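QdtA (Thermoanaerobacterium thermosaccharolyticum, PDB 4ZU5) is a cupin-fold protein of the WxcM-like family, built as a two-subunit beta-sandwich assembly and modelled here with thymidine bound. Local coordinates at residues Ile29-Thr40 / Cys106-Tyr116. Numbering follows the deposited sequence.
Unlike the reference sequence in segment 106-116: Tyr-116 (reference Cys).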
loop_
_atom_site.group_PDB
_atom_site.type_symbol
_atom_site.label_atom_id
_atom_site.label_comp_id
_atom_site.label_asym_id
_atom_site.label_seq_id
_atom_site.Cartn_x
_atom_site.Cartn_y
_atom_site.Cartn_z
ATOM N N ILE A 29 -4.169 -11.630 -4.519
ATOM C CA ILE A 29 -5.531 -11.147 -4.481
ATOM C C ILE A 29 -6.117 -11.422 -5.859
ATOM O O ILE A 29 -5.393 -11.560 -6.862
ATOM C CB ILE A 29 -5.613 -9.658 -4.175
ATOM C CG1 ILE A 29 -4.768 -8.807 -5.134
ATOM C CG2 ILE A 29 -5.126 -9.399 -2.741
ATOM C CD1 ILE A 29 -4.976 -7.322 -5.031
ATOM N N PRO A 30 -7.437 -11.565 -5.902
ATOM C CA PRO A 30 -8.071 -12.002 -7.113
ATOM C C PRO A 30 -8.231 -10.964 -8.233
ATOM O O PRO A 30 -8.583 -11.386 -9.332
ATOM C CB PRO A 30 -9.426 -12.550 -6.619
ATOM C CG PRO A 30 -9.673 -11.812 -5.330
ATOM C CD PRO A 30 -8.318 -11.689 -4.721
ATOM N N PHE A 31 -7.797 -9.704 -8.065
ATOM C CA PHE A 31 -8.003 -8.670 -9.090
ATOM C C PHE A 31 -6.711 -7.918 -9.382
ATOM O O PHE A 31 -5.774 -8.043 -8.623
ATOM C CB PHE A 31 -9.130 -7.703 -8.655
ATOM C CG PHE A 31 -8.942 -7.068 -7.299
ATOM C CD1 PHE A 31 -8.199 -5.921 -7.140
ATOM C CD2 PHE A 31 -9.599 -7.576 -6.175
ATOM C CE1 PHE A 31 -8.078 -5.317 -5.903
ATOM C CE2 PHE A 31 -9.488 -6.981 -4.956
ATOM C CZ PHE A 31 -8.702 -5.876 -4.794
ATOM N N ASP A 32 -6.634 -7.176 -10.481
ATOM C CA ASP A 32 -5.491 -6.288 -10.724
ATOM C C ASP A 32 -5.699 -5.029 -9.929
ATOM O O ASP A 32 -6.818 -4.502 -9.836
ATOM C CB ASP A 32 -5.400 -5.827 -12.182
ATOM C CG ASP A 32 -4.921 -6.917 -13.112
ATOM O OD1 ASP A 32 -3.760 -7.353 -12.952
ATOM O OD2 ASP A 32 -5.725 -7.296 -13.994
ATOM N N ILE A 33 -4.602 -4.491 -9.432
ATOM C CA ILE A 33 -4.621 -3.265 -8.651
ATOM C C ILE A 33 -4.596 -2.048 -9.599
ATOM O O ILE A 33 -3.558 -1.739 -10.221
ATOM C CB ILE A 33 -3.401 -3.216 -7.718
ATOM C CG1 ILE A 33 -3.267 -4.506 -6.890
ATOM C CG2 ILE A 33 -3.449 -1.977 -6.848
ATOM C CD1 ILE A 33 -1.922 -4.677 -6.224
ATOM N N LYS A 34 -5.725 -1.359 -9.701
ATOM C CA LYS A 34 -5.806 -0.147 -10.527
ATOM C C LYS A 34 -5.518 1.071 -9.658
ATOM O O LYS A 34 -5.144 2.131 -10.160
ATOM C CB LYS A 34 -7.166 0.004 -11.224
ATOM C CG LYS A 34 -7.550 -1.181 -12.101
ATOM C CD LYS A 34 -7.245 -0.904 -13.560
ATOM C CE LYS A 34 -8.087 -1.785 -14.490
ATOM N NZ LYS A 34 -7.625 -3.206 -14.400
ATOM N N ARG A 35 -5.718 0.927 -8.346
ATOM C CA ARG A 35 -5.654 2.051 -7.437
ATOM C C ARG A 35 -5.305 1.621 -6.023
ATOM O O ARG A 35 -5.739 0.573 -5.610
ATOM C CB ARG A 35 -7.018 2.707 -7.359
ATOM C CG ARG A 35 -7.080 3.731 -6.229
ATOM C CD ARG A 35 -8.319 4.599 -6.340
ATOM N NE ARG A 35 -9.481 3.793 -6.696
ATOM C CZ ARG A 35 -10.613 3.840 -6.006
ATOM N NH1 ARG A 35 -11.668 3.106 -6.395
ATOM N NH2 ARG A 35 -10.692 4.700 -4.985
ATOM N N VAL A 36 -4.521 2.424 -5.313
ATOM C CA VAL A 36 -4.327 2.212 -3.894
ATOM C C VAL A 36 -4.594 3.536 -3.215
ATOM O O VAL A 36 -4.549 4.611 -3.828
ATOM C CB VAL A 36 -2.954 1.684 -3.477
ATOM C CG1 VAL A 36 -2.491 0.425 -4.193
ATOM C CG2 VAL A 36 -1.927 2.765 -3.603
ATOM N N TYR A 37 -5.041 3.443 -1.973
ATOM C CA TYR A 37 -5.039 4.591 -1.121
ATOM C C TYR A 37 -4.798 4.224 0.299
ATOM O O TYR A 37 -4.943 3.075 0.694
ATOM C CB TYR A 37 -6.320 5.411 -1.292
ATOM C CG TYR A 37 -7.616 4.735 -0.924
ATOM C CD1 TYR A 37 -8.096 4.812 0.345
ATOM C CD2 TYR A 37 -8.365 4.028 -1.854
ATOM C CE1 TYR A 37 -9.288 4.223 0.711
ATOM C CE2 TYR A 37 -9.573 3.436 -1.504
ATOM C CZ TYR A 37 -10.038 3.577 -0.216
ATOM O OH TYR A 37 -11.200 2.988 0.182
ATOM N N TYR A 38 -4.363 5.195 1.087
ATOM C CA TYR A 38 -4.083 4.867 2.472
ATOM C C TYR A 38 -4.530 5.991 3.412
ATOM O O TYR A 38 -4.499 7.195 3.012
ATOM C CB TYR A 38 -2.585 4.573 2.680
ATOM C CG TYR A 38 -1.657 5.377 1.812
ATOM C CD1 TYR A 38 -1.134 6.580 2.262
ATOM C CD2 TYR A 38 -1.183 4.877 0.586
ATOM C CE1 TYR A 38 -0.281 7.339 1.479
ATOM C CE2 TYR A 38 -0.296 5.624 -0.184
ATOM C CZ TYR A 38 0.141 6.865 0.274
ATOM O OH TYR A 38 1.056 7.640 -0.416
ATOM N N ILE A 39 -4.883 5.594 4.642
ATOM C CA ILE A 39 -5.444 6.483 5.646
ATOM C C ILE A 39 -4.525 6.504 6.853
ATOM O O ILE A 39 -4.117 5.463 7.377
ATOM C CB ILE A 39 -6.871 6.046 6.015
ATOM C CG1 ILE A 39 -7.763 6.225 4.786
ATOM C CG2 ILE A 39 -7.420 6.876 7.165
ATOM C CD1 ILE A 39 -8.979 5.343 4.765
ATOM N N THR A 40 -4.133 7.710 7.247
ATOM C CA THR A 40 -3.233 7.901 8.369
ATOM C C THR A 40 -3.749 9.084 9.228
ATOM O O THR A 40 -4.647 9.830 8.843
ATOM C CB THR A 40 -1.823 8.278 7.880
ATOM O OG1 THR A 40 -1.935 9.475 7.080
ATOM C CG2 THR A 40 -1.203 7.143 7.046
ATOM N N CYS A 106 -1.713 4.405 13.389
ATOM C CA CYS A 106 -2.357 3.429 12.486
ATOM C C CYS A 106 -2.207 3.836 11.026
ATOM O O CYS A 106 -2.328 5.007 10.673
ATOM C CB CYS A 106 -3.835 3.331 12.784
ATOM S SG CYS A 106 -4.719 2.029 11.873
ATOM N N VAL A 107 -2.077 2.835 10.169
ATOM C CA VAL A 107 -2.004 3.041 8.733
ATOM C C VAL A 107 -2.896 1.980 8.105
ATOM O O VAL A 107 -2.637 0.794 8.316
ATOM C CB VAL A 107 -0.608 2.729 8.193
ATOM C CG1 VAL A 107 -0.634 2.738 6.695
ATOM C CG2 VAL A 107 0.450 3.683 8.724
ATOM N N LEU A 108 -3.927 2.412 7.417
ATOM C CA LEU A 108 -4.850 1.498 6.706
ATOM C C LEU A 108 -4.586 1.671 5.194
ATOM O O LEU A 108 -4.752 2.783 4.673
ATOM C CB LEU A 108 -6.258 1.958 6.997
ATOM C CG LEU A 108 -7.389 1.094 6.400
ATOM C CD1 LEU A 108 -7.167 -0.385 6.671
ATOM C CD2 LEU A 108 -8.796 1.524 6.800
ATOM N N LEU A 109 -4.239 0.576 4.516
ATOM C CA LEU A 109 -3.991 0.561 3.088
ATOM C C LEU A 109 -5.176 -0.114 2.411
ATOM O O LEU A 109 -5.671 -1.127 2.900
ATOM C CB LEU A 109 -2.746 -0.262 2.803
ATOM C CG LEU A 109 -2.450 -0.521 1.337
ATOM C CD1 LEU A 109 -2.060 0.821 0.717
ATOM C CD2 LEU A 109 -1.295 -1.498 1.221
ATOM N N VAL A 110 -5.610 0.440 1.293
ATOM C CA VAL A 110 -6.672 -0.176 0.532
ATOM C C VAL A 110 -6.162 -0.388 -0.886
ATOM O O VAL A 110 -5.636 0.518 -1.484
ATOM C CB VAL A 110 -7.917 0.725 0.522
ATOM C CG1 VAL A 110 -9.065 0.124 -0.306
ATOM C CG2 VAL A 110 -8.329 1.032 1.981
ATOM N N LEU A 111 -6.319 -1.603 -1.395
ATOM C CA LEU A 111 -6.097 -1.928 -2.784
ATOM C C LEU A 111 -7.455 -2.075 -3.477
ATOM O O LEU A 111 -8.357 -2.664 -2.922
ATOM C CB LEU A 111 -5.360 -3.257 -2.912
ATOM C CG LEU A 111 -4.194 -3.459 -1.951
ATOM C CD1 LEU A 111 -3.602 -4.867 -2.057
ATOM C CD2 LEU A 111 -3.142 -2.392 -2.085
ATOM N N ALA A 112 -7.622 -1.526 -4.671
ATOM C CA ALA A 112 -8.911 -1.373 -5.313
ATOM C C ALA A 112 -8.805 -1.846 -6.737
ATOM O O ALA A 112 -7.798 -1.586 -7.402
ATOM C CB ALA A 112 -9.352 0.084 -5.291
ATOM N N SER A 113 -9.859 -2.518 -7.185
ATOM C CA SER A 113 -9.940 -3.134 -8.521
ATOM C C SER A 113 -10.286 -2.159 -9.677
ATOM O O SER A 113 -10.194 -2.554 -10.834
ATOM C CB SER A 113 -10.969 -4.280 -8.523
ATOM O OG SER A 113 -12.306 -3.822 -8.471
ATOM N N GLU A 114 -10.670 -0.937 -9.362
ATOM C CA GLU A 114 -10.954 0.051 -10.379
ATOM C C GLU A 114 -10.498 1.414 -10.004
ATOM O O GLU A 114 -10.366 1.770 -8.848
ATOM C CB GLU A 114 -12.458 0.137 -10.642
ATOM C CG GLU A 114 -13.080 -1.160 -11.085
ATOM C CD GLU A 114 -12.646 -1.611 -12.463
ATOM O OE1 GLU A 114 -11.981 -0.838 -13.213
ATOM O OE2 GLU A 114 -12.996 -2.771 -12.758
ATOM N N TYR A 115 -10.269 2.245 -11.018
ATOM C CA TYR A 115 -10.128 3.675 -10.720
ATOM C C TYR A 115 -11.381 4.225 -10.068
ATOM O O TYR A 115 -12.471 3.713 -10.284
ATOM C CB TYR A 115 -9.858 4.494 -12.000
ATOM C CG TYR A 115 -8.678 3.967 -12.808
ATOM C CD1 TYR A 115 -8.874 3.063 -13.854
ATOM C CD2 TYR A 115 -7.370 4.347 -12.496
ATOM C CE1 TYR A 115 -7.801 2.554 -14.583
ATOM C CE2 TYR A 115 -6.289 3.875 -13.230
ATOM C CZ TYR A 115 -6.503 2.976 -14.270
ATOM O OH TYR A 115 -5.440 2.491 -15.015
ATOM N N TYR A 116 -11.187 5.268 -9.280
ATOM C CA TYR A 116 -12.241 6.018 -8.651
ATOM C C TYR A 116 -13.349 6.383 -9.605
ATOM O O TYR A 116 -13.084 6.874 -10.685
ATOM C CB TYR A 116 -11.670 7.284 -8.056
ATOM C CG TYR A 116 -12.738 8.124 -7.429
ATOM C CD1 TYR A 116 -13.325 7.748 -6.222
ATOM C CD2 TYR A 116 -13.187 9.283 -8.050
ATOM C CE1 TYR A 116 -14.296 8.527 -5.621
ATOM C CE2 TYR A 116 -14.169 10.054 -7.460
ATOM C CZ TYR A 116 -14.721 9.670 -6.254
ATOM O OH TYR A 116 -15.690 10.454 -5.687
HETATM O O HOH W 1 -8.862 -5.058 -11.640
#
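Tyr-37 lays its ring over Val-110 in an antiparallel hydrogen-bonded pair of the cupin beta-sandwich, where strands 35-40 and 107-112 run side by side. This is the tight part, on the face turned toward strand 96-100: Val-110 CB sits 3.7 Å from the Tyr-37 ring centroid, a CH-pi contact in which the branched valine spreads both methyls under the flat ring. With chi1 at 63°, CG of Tyr-37 is tucked over the backbone and the ring lies across the cross-strand Val-110, while its OH reaches Gln-58. On the opposite face Val-36 CG1 meets Leu-111 CD2 at 3.6 Å, apolar branches buried with Ile-23 of strand 18-24. Strand 35-40 also pairs with a strand of the second subunit, carrying the sheet across the interface.

A classic beta bulge sets Lys-34 and Arg-35 opposite Ala-112, whose O takes the N-H of Lys-34 at 3.1 Å and, weakly, that of Arg-35. The looser side holds exposed Glu-114, a water bridging Asp-32 O and Ser-113 O, and partly exposed Lys-34, its aliphatic CB centred over the Tyr-115 ring. Buried Arg-35 lines the thymidine pocket with Tyr-116 and Tyr-121; bent at chi3 (42°), its NE and NH1 both grip the backbone carbonyl O of Glu-114 in the guanidinium plane, each at 3.1 Å.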